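Local atomic coordinates of UDP-N-acetylglucosamine 3-dehydrogenase (Acidithiobacillus ferrooxidans, PDB entry 7BVJ), a protein that catalyses the NAD(+)-dependent oxidation of the glucosamine 3-position of UDP-N-acetylglucosamine to a ketone, a step in making the lipid A sugar GlcN3N. Residues A[72-77]-A[100-105]; A[119-124]-A[290-295]; A[160-165]-A[195-200]. All blocks are in the same frame, centred on the assembly; numbering follows the deposited sequence.

Contact 1: residues A[72-77]-A[100-105]; sequences THFAVA and ADALIG
Ala-102 and Leu-103 of helix 97-110 meet Phe-74 and Ala-77 of helix 73-82, two helices running nearly parallel, with an angle of 17° between the short segments and 10.4 Å between their axes. At the start of 100-105, Ala-100 turns its methyl away from helix 73-82 and onto Phe-93 in the loop that leads into its own helix. Ala-102, two residues on, points toward the neighbour, and its CB lies 3.8 Å from CE1 of Phe-74, at the ring edge and close to the ring plane.

Leu-103 does most of the work. Its CG sits anti to its own carbonyl carbon (chi1 -68°), which sends the branched end across the gap between the helices. There the branch point CG comes in obliquely to the ring of Phe-74, 3.6 Å from its CD1. With CG anti to the backbone N (chi1 176°), Phe-74 leans its ring toward helix 97-110; CD1 and CE1 do the touching. One turn further along helix 73-82, the two methyls of Leu-103 straddle a smaller partner: CD2 and CD1 each lie 3.8 Å from CB of Ala-77. The alanine is small enough to let the leucine fork close up against the helix, and it also rests on Ile-66 and Ile-89 of the parallel sheet. Ile-104 then turns off toward Arg-294 of helix 290-312.

Helix 73-82 links strand 63-66 to 86-90, and helix 97-110 links 86-90 to 114-117, so this apolar contact joins the helices of two successive beta-alpha-beta crossovers on one face of the NAD-binding Rossmann fold.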
ATOM      1  N   THR A  72     -12.486  -8.509   7.023  1.00 21.16           N
ATOM      2  CA  THR A  72     -12.197  -9.924   7.262  1.00 27.61           C
ATOM      3  C   THR A  72     -10.719 -10.220   7.502  1.00 22.47           C
ATOM      4  O   THR A  72     -10.382 -11.374   7.831  1.00 21.01           O
ATOM      5  CB  THR A  72     -12.662 -10.765   6.074  1.00 26.78           C
ATOM      6  OG1 THR A  72     -11.782 -10.533   4.967  1.00 20.40           O
ATOM      7  CG2 THR A  72     -14.096 -10.392   5.688  1.00 22.78           C
ATOM      8  N   HIS A  73      -9.840  -9.215   7.328  1.00 18.92           N
ATOM      9  CA  HIS A  73      -8.396  -9.444   7.418  1.00 18.48           C
ATOM     10  C   HIS A  73      -8.019 -10.048   8.752  1.00 21.33           C
ATOM     11  O   HIS A  73      -7.215 -10.983   8.813  1.00 22.48           O
ATOM     12  CB  HIS A  73      -7.618  -8.141   7.235  1.00 22.06           C
ATOM     13  CG  HIS A  73      -7.522  -7.677   5.820  1.00 21.70           C
ATOM     14  ND1 HIS A  73      -6.893  -6.499   5.468  1.00 18.84           N
ATOM     15  CD2 HIS A  73      -7.978  -8.221   4.669  1.00 22.91           C
ATOM     16  CE1 HIS A  73      -6.974  -6.338   4.159  1.00 20.83           C
ATOM     17  NE2 HIS A  73      -7.633  -7.364   3.651  1.00 24.01           N
ATOM     18  N   PHE A  74      -8.561  -9.498   9.844  1.00 18.80           N
ATOM     19  CA  PHE A  74      -8.195  -9.982  11.171  1.00 21.40           C
ATOM     20  C   PHE A  74      -8.541 -11.460  11.346  1.00 22.11           C
ATOM     21  O   PHE A  74      -7.688 -12.265  11.727  1.00 24.58           O
ATOM     22  CB  PHE A  74      -8.873  -9.151  12.262  1.00 19.86           C
ATOM     23  CG  PHE A  74      -8.593  -9.665  13.638  1.00 26.41           C
ATOM     24  CD1 PHE A  74      -7.342  -9.465  14.228  1.00 25.85           C
ATOM     25  CD2 PHE A  74      -9.551 -10.399  14.328  1.00 23.13           C
ATOM     26  CE1 PHE A  74      -7.058  -9.964  15.494  1.00 22.00           C
ATOM     27  CE2 PHE A  74      -9.276 -10.896  15.583  1.00 29.03           C
ATOM     28  CZ  PHE A  74      -8.017 -10.681  16.168  1.00 31.39           C
ATOM     29  N   ALA A  75      -9.795 -11.833  11.107  1.00 22.15           N
ATOM     30  CA  ALA A  75     -10.191 -13.221  11.341  1.00 27.18           C
ATOM     31  C   ALA A  75      -9.384 -14.174  10.467  1.00 23.72           C
ATOM     32  O   ALA A  75      -8.914 -15.223  10.942  1.00 22.79           O
ATOM     33  CB  ALA A  75     -11.691 -13.389  11.088  1.00 21.07           C
ATOM     34  N   VAL A  76      -9.166 -13.806   9.197  1.00 27.39           N
ATOM     35  CA  VAL A  76      -8.459 -14.713   8.301  1.00 22.58           C
ATOM     36  C   VAL A  76      -6.987 -14.805   8.685  1.00 26.40           C
ATOM     37  O   VAL A  76      -6.412 -15.903   8.731  1.00 20.59           O
ATOM     38  CB  VAL A  76      -8.630 -14.283   6.833  1.00 29.58           C
ATOM     39  CG1 VAL A  76      -7.695 -15.089   5.931  1.00 19.95           C
ATOM     40  CG2 VAL A  76     -10.073 -14.452   6.393  1.00 22.56           C
ATOM     41  N   ALA A  77      -6.348 -13.660   8.945  1.00 20.79           N
ATOM     42  CA  ALA A  77      -4.943 -13.663   9.343  1.00 24.70           C
ATOM     43  C   ALA A  77      -4.756 -14.389  10.661  1.00 24.40           C
ATOM     44  O   ALA A  77      -3.740 -15.063  10.867  1.00 22.17           O
ATOM     45  CB  ALA A  77      -4.408 -12.231   9.456  1.00 19.15           C
ATOM     46  N   ALA A 100      -4.809  -4.811  14.625  1.00 31.28           N
ATOM     47  CA  ALA A 100      -3.428  -4.763  14.158  1.00 29.56           C
ATOM     48  C   ALA A 100      -2.454  -5.089  15.286  1.00 27.09           C
ATOM     49  O   ALA A 100      -1.486  -5.835  15.084  1.00 29.70           O
ATOM     50  CB  ALA A 100      -3.135  -3.386  13.559  1.00 28.40           C
ATOM     51  N   ASP A 101      -2.704  -4.543  16.482  1.00 25.31           N
ATOM     52  CA  ASP A 101      -1.911  -4.874  17.661  1.00 25.50           C
ATOM     53  C   ASP A 101      -1.918  -6.375  17.923  1.00 23.66           C
ATOM     54  O   ASP A 101      -0.866  -6.984  18.155  1.00 24.43           O
ATOM     55  CB  ASP A 101      -2.453  -4.122  18.887  1.00 31.79           C
ATOM     56  CG  ASP A 101      -2.163  -2.616  18.850  1.00 33.91           C
ATOM     57  OD1 ASP A 101      -1.190  -2.205  18.188  1.00 38.49           O
ATOM     58  OD2 ASP A 101      -2.905  -1.852  19.507  1.00 35.42           O
ATOM     59  N   ALA A 102      -3.103  -6.988  17.884  1.00 26.64           N
ATOM     60  CA  ALA A 102      -3.215  -8.421  18.154  1.00 22.01           C
ATOM     61  C   ALA A 102      -2.455  -9.249  17.123  1.00 21.73           C
ATOM     62  O   ALA A 102      -1.794 -10.234  17.472  1.00 26.13           O
ATOM     63  CB  ALA A 102      -4.694  -8.833  18.187  1.00 22.05           C
ATOM     64  N   LEU A 103      -2.561  -8.895  15.840  1.00 22.21           N
ATOM     65  CA  LEU A 103      -1.884  -9.717  14.845  1.00 22.15           C
ATOM     66  C   LEU A 103      -0.372  -9.527  14.911  1.00 27.80           C
ATOM     67  O   LEU A 103       0.380 -10.489  14.716  1.00 25.62           O
ATOM     68  CB  LEU A 103      -2.418  -9.420  13.442  1.00 19.99           C
ATOM     69  CG  LEU A 103      -3.879  -9.844  13.168  1.00 24.45           C
ATOM     70  CD1 LEU A 103      -4.398  -9.250  11.874  1.00 19.76           C
ATOM     71  CD2 LEU A 103      -4.037 -11.359  13.138  1.00 24.03           C
ATOM     72  N   ILE A 104       0.095  -8.311  15.213  1.00 24.51           N
ATOM     73  CA  ILE A 104       1.525  -8.103  15.437  1.00 27.68           C
ATOM     74  C   ILE A 104       2.007  -8.978  16.590  1.00 24.46           C
ATOM     75  O   ILE A 104       3.028  -9.664  16.485  1.00 27.63           O
ATOM     76  CB  ILE A 104       1.817  -6.608  15.686  1.00 28.16           C
ATOM     77  CG1 ILE A 104       1.671  -5.807  14.389  1.00 21.05           C
ATOM     78  CG2 ILE A 104       3.209  -6.410  16.278  1.00 23.89           C
ATOM     79  CD1 ILE A 104       1.361  -4.355  14.607  1.00 30.31           C
ATOM     80  N   GLY A 105       1.254  -8.995  17.693  1.00 29.03           N
ATOM     81  CA  GLY A 105       1.637  -9.837  18.820  1.00 25.70           C
ATOM     82  C   GLY A 105       1.682 -11.315  18.465  1.00 29.28           C
ATOM     83  O   GLY A 105       2.656 -12.014  18.768  1.00 29.83           O
TER

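Contact 2: residues A[119-124]-A[290-295]; sequences IKRVHP and GVAGRR
The backbones at Arg-121 and Ala-292 stay well apart, their CA atoms 11.5 Å from each other, with a short 3-10 turn at 119-121 facing the first turns of helix 290-312. Arg-121 spans most of that distance. It leaves its turn with CG anti to the carbonyl carbon (chi1 -67°) and runs extended from CG to NE, which brings NH2 to 3.4 Å from the methyl CB of Ala-292.

Next to it, one helical turn further on, comes a second arginine. Arg-295 bends sharply at chi3, and its NH2 comes 4.1 Å from NH2 of Arg-121; the side chains cross at about a right angle, with the guanidinium planes 33° apart. The likeness of charge is probably eased by Asp-167 of helix 157-173, which forms a salt bridge with NE of Arg-121, while NH1 makes a weak hydrogen bond to the carbonyl oxygen of Phe-287.

Just past the arginine, His-123 N-caps helix 124-132 through ND1. The contact thus joins the chain leaving the last Rossmann strand, 114-117, to the long C-terminal helix, at the junction of the two domains of the Gfo/Idh/MocA fold.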
ATOM      1  N   ILE A 119       1.897  -1.237  -1.759  1.00 21.99           N
ATOM      2  CA  ILE A 119       2.587  -1.426  -3.031  1.00 25.90           C
ATOM      3  C   ILE A 119       3.452  -0.226  -3.424  1.00 25.69           C
ATOM      4  O   ILE A 119       4.521  -0.407  -4.026  1.00 23.43           O
ATOM      5  CB  ILE A 119       1.561  -1.779  -4.132  1.00 29.67           C
ATOM      6  CG1 ILE A 119       2.272  -2.290  -5.393  1.00 30.17           C
ATOM      7  CG2 ILE A 119       0.620  -0.591  -4.442  1.00 23.89           C
ATOM      8  CD1 ILE A 119       1.459  -3.276  -6.220  1.00 27.31           C
ATOM      9  N   LYS A 120       3.053   0.998  -3.066  1.00 26.65           N
ATOM     10  CA  LYS A 120       3.701   2.270  -3.492  1.00 24.05           C
ATOM     11  C   LYS A 120       5.134   2.346  -2.971  1.00 25.05           C
ATOM     12  O   LYS A 120       5.874   3.081  -3.483  1.00 25.85           O
ATOM     13  CB  LYS A 120       2.880   3.456  -2.989  1.00 29.49           C
ATOM     14  CG  LYS A 120       2.179   4.311  -4.013  1.00 28.01           C
ATOM     15  CD  LYS A 120       0.940   3.717  -4.562  1.00 34.19           C
ATOM     16  CE  LYS A 120       1.144   3.315  -6.005  1.00 35.72           C
ATOM     17  NZ  LYS A 120       0.018   2.502  -6.487  1.00 36.62           N
ATOM     18  N   ARG A 121       5.455   1.583  -1.950  1.00 25.67           N
ATOM     19  CA  ARG A 121       6.818   1.570  -1.445  1.00 27.40           C
ATOM     20  C   ARG A 121       7.785   0.986  -2.458  1.00 28.33           C
ATOM     21  O   ARG A 121       8.966   1.349  -2.443  1.00 33.75           O
ATOM     22  CB  ARG A 121       6.914   0.774  -0.151  1.00 23.43           C
ATOM     23  CG  ARG A 121       6.203   1.359   1.041  1.00 19.90           C
ATOM     24  CD  ARG A 121       6.632   0.659   2.294  1.00 23.66           C
ATOM     25  NE  ARG A 121       6.079   1.274   3.499  1.00 23.99           N
ATOM     26  CZ  ARG A 121       6.653   1.179   4.691  1.00 20.90           C
ATOM     27  NH1 ARG A 121       7.770   0.487   4.817  1.00 26.28           N
ATOM     28  NH2 ARG A 121       6.116   1.758   5.746  1.00 21.66           N
ATOM     29  N   VAL A 122       7.334   0.065  -3.318  1.00 25.26           N
ATOM     30  CA  VAL A 122       8.236  -0.556  -4.289  1.00 28.78           C
ATOM     31  C   VAL A 122       8.132   0.111  -5.658  1.00 24.43           C
ATOM     32  O   VAL A 122       8.762  -0.347  -6.619  1.00 27.35           O
ATOM     33  CB  VAL A 122       8.028  -2.089  -4.380  1.00 30.94           C
ATOM     34  CG1 VAL A 122       8.042  -2.741  -2.998  1.00 26.65           C
ATOM     35  CG2 VAL A 122       6.760  -2.450  -5.110  1.00 23.12           C
ATOM     36  N   HIS A 123       7.377   1.204  -5.758  1.00 26.71           N
ATOM     37  CA  HIS A 123       7.334   1.981  -6.988  1.00 22.66           C
ATOM     38  C   HIS A 123       8.744   2.431  -7.376  1.00 25.66           C
ATOM     39  O   HIS A 123       9.535   2.805  -6.503  1.00 23.64           O
ATOM     40  CB  HIS A 123       6.427   3.203  -6.828  1.00 23.92           C
ATOM     41  CG  HIS A 123       6.061   3.840  -8.132  1.00 21.53           C
ATOM     42  ND1 HIS A 123       6.938   4.624  -8.849  1.00 31.68           N
ATOM     43  CD2 HIS A 123       4.930   3.767  -8.875  1.00 28.72           C
ATOM     44  CE1 HIS A 123       6.359   5.021  -9.970  1.00 27.63           C
ATOM     45  NE2 HIS A 123       5.138   4.516 -10.009  1.00 24.48           N
ATOM     46  N   PRO A 124       9.096   2.385  -8.668  1.00 28.79           N
ATOM     47  CA  PRO A 124      10.483   2.706  -9.064  1.00 23.63           C
ATOM     48  C   PRO A 124      10.949   4.094  -8.631  1.00 28.63           C
ATOM     49  O   PRO A 124      12.122   4.273  -8.268  1.00 27.57           O
ATOM     50  CB  PRO A 124      10.445   2.571 -10.596  1.00 23.52           C
ATOM     51  CG  PRO A 124       9.312   1.645 -10.883  1.00 31.00           C
ATOM     52  CD  PRO A 124       8.300   1.826  -9.782  1.00 24.08           C
ATOM     53  N   GLY A 290       4.056  -5.443   9.808  1.00 20.64           N
ATOM     54  CA  GLY A 290       2.851  -5.131  10.560  1.00 23.84           C
ATOM     55  C   GLY A 290       2.937  -3.810  11.306  1.00 27.93           C
ATOM     56  O   GLY A 290       1.959  -3.056  11.367  1.00 21.94           O
ATOM     57  N   VAL A 291       4.115  -3.506  11.864  1.00 26.86           N
ATOM     58  CA  VAL A 291       4.303  -2.282  12.646  1.00 26.16           C
ATOM     59  C   VAL A 291       4.068  -1.053  11.779  1.00 24.75           C
ATOM     60  O   VAL A 291       3.306  -0.148  12.145  1.00 27.05           O
ATOM     61  CB  VAL A 291       5.702  -2.272  13.288  1.00 28.44           C
ATOM     62  CG1 VAL A 291       5.973  -0.937  13.947  1.00 27.21           C
ATOM     63  CG2 VAL A 291       5.816  -3.413  14.301  1.00 30.56           C
ATOM     64  N   ALA A 292       4.672  -1.033  10.592  1.00 21.95           N
ATOM     65  CA  ALA A 292       4.465   0.067   9.662  1.00 17.60           C
ATOM     66  C   ALA A 292       3.018   0.131   9.173  1.00 27.38           C
ATOM     67  O   ALA A 292       2.448   1.227   9.015  1.00 21.36           O
ATOM     68  CB  ALA A 292       5.416  -0.086   8.480  1.00 25.49           C
ATOM     69  N   GLY A 293       2.421  -1.037   8.895  1.00 23.44           N
ATOM     70  CA  GLY A 293       1.030  -1.060   8.479  1.00 25.26           C
ATOM     71  C   GLY A 293       0.129  -0.405   9.504  1.00 22.30           C
ATOM     72  O   GLY A 293      -0.719   0.421   9.165  1.00 23.61           O
ATOM     73  N   ARG A 294       0.346  -0.729  10.782  1.00 22.98           N
ATOM     74  CA  ARG A 294      -0.445  -0.150  11.864  1.00 24.38           C
ATOM     75  C   ARG A 294      -0.168   1.344  12.017  1.00 25.18           C
ATOM     76  O   ARG A 294      -1.091   2.118  12.283  1.00 26.86           O
ATOM     77  CB  ARG A 294      -0.160  -0.899  13.172  1.00 20.76           C
ATOM     78  CG  ARG A 294      -0.991  -0.450  14.357  1.00 27.26           C
ATOM     79  CD  ARG A 294      -0.166   0.299  15.404  1.00 31.62           C
ATOM     80  NE  ARG A 294      -0.855   0.368  16.693  1.00 30.66           N
ATOM     81  CZ  ARG A 294      -1.423   1.462  17.195  1.00 34.70           C
ATOM     82  NH1 ARG A 294      -1.374   2.607  16.526  1.00 35.85           N
ATOM     83  NH2 ARG A 294      -2.034   1.415  18.376  1.00 39.35           N
ATOM     84  N   ARG A 295       1.096   1.764  11.875  1.00 25.08           N
ATOM     85  CA  ARG A 295       1.428   3.193  11.903  1.00 27.76           C
ATOM     86  C   ARG A 295       0.577   3.967  10.907  1.00 25.27           C
ATOM     87  O   ARG A 295      -0.100   4.955  11.260  1.00 24.48           O
ATOM     88  CB  ARG A 295       2.921   3.401  11.587  1.00 23.74           C
ATOM     89  CG  ARG A 295       3.856   3.423  12.796  1.00 35.42           C
ATOM     90  CD  ARG A 295       5.139   4.267  12.557  1.00 31.45           C
ATOM     91  NE  ARG A 295       5.313   4.589  11.143  1.00 31.62           N
ATOM     92  CZ  ARG A 295       5.997   3.845  10.277  1.00 32.39           C
ATOM     93  NH1 ARG A 295       6.600   2.732  10.690  1.00 37.81           N
ATOM     94  NH2 ARG A 295       6.077   4.212   8.997  1.00 26.13           N
TER

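Contact 3: residues A[160-165]-A[195-200]; sequences DLMIHD and ATAWMT
Met-162 reaches from helix 157-173 to strand 194-201 in the C-terminal domain of the Gfo/Idh/MocA fold, where helices cover one face of a large mixed beta-sheet. The axes of the two short segments come within 10.3 Å of each other, inclined by 28°, and Met-162 spans the gap.

From CB, which points toward the strand, the chain of Met-162 continues to a CG lying anti to the backbone N (chi1 -160°). Neither CB nor CG comes close to the strand; they serve as the stem that carries the sulfur across. SD is the first atom to touch, 3.9 Å from CB of Ala-197. At that point chi3 of -81° bends the chain, and the terminal CE folds over the strand backbone instead of continuing straight, coming 3.9 Å from N of Ala-197. The methyl meets both small side chains that face the helix, Ala-195 and Ala-197, which alternate along the strand with the outward-pointing Thr-196. Their lack of bulk lets the thioether end settle onto the peptide groups themselves. Val-303 of helix 290-312 touches the same methionine, and Val-307 reaches Ala-195, so a second helix shares this cover over the sheet.

Two residues along from Met-162, His-164 touches Lys-91; one or the other is suggested to be the catalytic base, and NZ of Lys-91 is hydrogen-bonded to the carbonyl oxygen of Asp-160, in a pi-type turn. On the sheet side, CE of Met-162 ends 3.7 Å from the carbonyl O of Ala-195.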
ATOM      1  N   ASP A 160      -8.547   3.638   1.128  1.00 26.74           N
ATOM      2  CA  ASP A 160      -8.175   2.949  -0.100  1.00 28.17           C
ATOM      3  C   ASP A 160      -7.352   3.790  -1.069  1.00 28.25           C
ATOM      4  O   ASP A 160      -6.751   3.215  -1.976  1.00 29.64           O
ATOM      5  CB  ASP A 160      -9.432   2.446  -0.836  1.00 26.78           C
ATOM      6  CG  ASP A 160     -10.293   1.531   0.029  1.00 31.37           C
ATOM      7  OD1 ASP A 160      -9.739   0.622   0.689  1.00 30.24           O
ATOM      8  OD2 ASP A 160     -11.526   1.739   0.063  1.00 29.83           O
ATOM      9  N   LEU A 161      -7.353   5.124  -0.944  1.00 22.06           N
ATOM     10  CA  LEU A 161      -6.558   5.987  -1.812  1.00 22.58           C
ATOM     11  C   LEU A 161      -5.495   6.749  -1.035  1.00 23.84           C
ATOM     12  O   LEU A 161      -4.298   6.578  -1.297  1.00 27.04           O
ATOM     13  CB  LEU A 161      -7.454   6.991  -2.552  1.00 27.56           C
ATOM     14  CG  LEU A 161      -8.580   6.514  -3.458  1.00 25.55           C
ATOM     15  CD1 LEU A 161      -9.326   7.714  -3.997  1.00 24.05           C
ATOM     16  CD2 LEU A 161      -8.013   5.676  -4.601  1.00 27.19           C
ATOM     17  N   MET A 162      -5.898   7.553  -0.052  1.00 25.39           N
ATOM     18  CA  MET A 162      -4.953   8.465   0.576  1.00 23.76           C
ATOM     19  C   MET A 162      -3.908   7.717   1.381  1.00 24.09           C
ATOM     20  O   MET A 162      -2.782   8.209   1.552  1.00 19.40           O
ATOM     21  CB  MET A 162      -5.682   9.464   1.470  1.00 20.71           C
ATOM     22  CG  MET A 162      -4.839  10.694   1.748  1.00 19.91           C
ATOM     23  SD  MET A 162      -5.489  11.748   3.028  1.00 19.61           S
ATOM     24  CE  MET A 162      -6.744  12.689   2.131  1.00 19.65           C
ATOM     25  N   ILE A 163      -4.254   6.519   1.847  1.00 22.45           N
ATOM     26  CA  ILE A 163      -3.359   5.755   2.707  1.00 18.87           C
ATOM     27  C   ILE A 163      -2.030   5.480   2.019  1.00 20.19           C
ATOM     28  O   ILE A 163      -1.004   5.335   2.694  1.00 20.38           O
ATOM     29  CB  ILE A 163      -4.054   4.452   3.142  1.00 24.04           C
ATOM     30  CG1 ILE A 163      -3.321   3.818   4.323  1.00 22.94           C
ATOM     31  CG2 ILE A 163      -4.139   3.493   1.972  1.00 21.30           C
ATOM     32  CD1 ILE A 163      -4.144   2.841   5.084  1.00 27.00           C
ATOM     33  N   HIS A 164      -2.009   5.454   0.679  1.00 21.86           N
ATOM     34  CA  HIS A 164      -0.746   5.308  -0.052  1.00 21.23           C
ATOM     35  C   HIS A 164       0.217   6.432   0.281  1.00 21.82           C
ATOM     36  O   HIS A 164       1.378   6.198   0.655  1.00 22.66           O
ATOM     37  CB  HIS A 164      -0.994   5.298  -1.561  1.00 23.75           C
ATOM     38  CG  HIS A 164      -1.671   4.058  -2.056  1.00 30.35           C
ATOM     39  ND1 HIS A 164      -1.158   2.797  -1.843  1.00 25.80           N
ATOM     40  CD2 HIS A 164      -2.822   3.885  -2.751  1.00 26.95           C
ATOM     41  CE1 HIS A 164      -1.957   1.900  -2.391  1.00 21.76           C
ATOM     42  NE2 HIS A 164      -2.976   2.533  -2.944  1.00 26.87           N
ATOM     43  N   ASP A 165      -0.249   7.670   0.133  1.00 18.66           N
ATOM     44  CA  ASP A 165       0.627   8.810   0.335  1.00 18.59           C
ATOM     45  C   ASP A 165       0.833   9.110   1.810  1.00 18.73           C
ATOM     46  O   ASP A 165       1.908   9.581   2.191  1.00 21.49           O
ATOM     47  CB  ASP A 165       0.069  10.005  -0.425  1.00 22.38           C
ATOM     48  CG  ASP A 165      -0.144   9.680  -1.894  1.00 27.85           C
ATOM     49  OD1 ASP A 165       0.825   9.210  -2.525  1.00 20.29           O
ATOM     50  OD2 ASP A 165      -1.280   9.844  -2.401  1.00 26.89           O
ATOM     51  N   ALA A 195     -11.204  14.166  -0.359  1.00 23.01           N
ATOM     52  CA  ALA A 195     -10.725  14.654   0.917  1.00 24.18           C
ATOM     53  C   ALA A 195      -9.324  15.211   0.729  1.00 24.07           C
ATOM     54  O   ALA A 195      -8.622  14.887  -0.230  1.00 17.31           O
ATOM     55  CB  ALA A 195     -10.741  13.566   1.997  1.00 18.53           C
ATOM     56  N   THR A 196      -8.950  16.096   1.641  1.00 21.87           N
ATOM     57  CA  THR A 196      -7.613  16.657   1.651  1.00 17.65           C
ATOM     58  C   THR A 196      -7.205  16.806   3.100  1.00 21.53           C
ATOM     59  O   THR A 196      -7.971  17.340   3.913  1.00 14.87           O
ATOM     60  CB  THR A 196      -7.556  17.990   0.906  1.00 18.93           C
ATOM     61  OG1 THR A 196      -7.853  17.748  -0.475  1.00 24.96           O
ATOM     62  CG2 THR A 196      -6.163  18.626   1.015  1.00 21.40           C
ATOM     63  N   ALA A 197      -6.034  16.264   3.424  1.00 17.34           N
ATOM     64  CA  ALA A 197      -5.490  16.316   4.766  1.00 18.67           C
ATOM     65  C   ALA A 197      -4.217  17.149   4.780  1.00 23.10           C
ATOM     66  O   ALA A 197      -3.469  17.195   3.796  1.00 20.91           O
ATOM     67  CB  ALA A 197      -5.197  14.916   5.310  1.00 18.07           C
ATOM     68  N   TRP A 198      -3.988  17.781   5.928  1.00 20.46           N
ATOM     69  CA  TRP A 198      -2.851  18.645   6.215  1.00 19.71           C
ATOM     70  C   TRP A 198      -2.288  18.140   7.537  1.00 24.02           C
ATOM     71  O   TRP A 198      -2.910  18.315   8.598  1.00 21.06           O
ATOM     72  CB  TRP A 198      -3.299  20.108   6.300  1.00 19.39           C
ATOM     73  CG  TRP A 198      -2.221  21.079   6.603  1.00 22.89           C
ATOM     74  CD1 TRP A 198      -1.680  21.348   7.827  1.00 20.07           C
ATOM     75  CD2 TRP A 198      -1.540  21.920   5.667  1.00 19.90           C
ATOM     76  NE1 TRP A 198      -0.716  22.297   7.711  1.00 19.59           N
ATOM     77  CE2 TRP A 198      -0.612  22.677   6.397  1.00 21.53           C
ATOM     78  CE3 TRP A 198      -1.638  22.113   4.283  1.00 19.92           C
ATOM     79  CZ2 TRP A 198       0.229  23.618   5.791  1.00 20.58           C
ATOM     80  CZ3 TRP A 198      -0.802  23.043   3.682  1.00 25.44           C
ATOM     81  CH2 TRP A 198       0.118  23.790   4.440  1.00 17.09           C
ATOM     82  N   MET A 199      -1.156  17.453   7.450  1.00 23.03           N
ATOM     83  CA  MET A 199      -0.585  16.667   8.529  1.00 22.55           C
ATOM     84  C   MET A 199       0.751  17.281   8.914  1.00 18.31           C
ATOM     85  O   MET A 199       1.605  17.501   8.054  1.00 19.13           O
ATOM     86  CB  MET A 199      -0.397  15.202   8.092  1.00 19.79           C
ATOM     87  CG  MET A 199       0.087  14.250   9.181  1.00 23.45           C
ATOM     88  SD  MET A 199       0.071  12.475   8.726  1.00 30.69           S
ATOM     89  CE  MET A 199      -1.483  11.918   9.419  1.00 31.16           C
ATOM     90  N   THR A 200       0.933  17.554  10.195  1.00 19.46           N
ATOM     91  CA  THR A 200       2.207  18.015  10.731  1.00 24.16           C
ATOM     92  C   THR A 200       2.816  16.892  11.564  1.00 23.74           C
ATOM     93  O   THR A 200       2.178  16.398  12.505  1.00 24.65           O
ATOM     94  CB  THR A 200       2.014  19.282  11.563  1.00 22.53           C
ATOM     95  OG1 THR A 200       1.135  20.166  10.860  1.00 24.82           O
ATOM     96  CG2 THR A 200       3.341  19.994  11.780  1.00 20.50           C
TER

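In the fold
Contact 1 belongs to the Rossmann domain and contact 3 to the C-terminal domain, their centres about 23 Å apart, while contact 2 has its centre about 5 Å from that of the chain. Contacts 1 and 3 are apolar; contact 1 is partly buried between two helices, and contact 3 is a buried contact between helix and sheet. Contact 2, partly buried, sets an arginine on an alanine methyl beside a second arginine, with Asp-167 probably balancing charge. It also touches both others: Arg-294 makes a salt bridge to Asp-101 of contact 1, and Lys-120 packs on His-164 of contact 3. Helix 290-312 helps cover contact 3, and helix 157-173 carries both Met-162 and Asp-167.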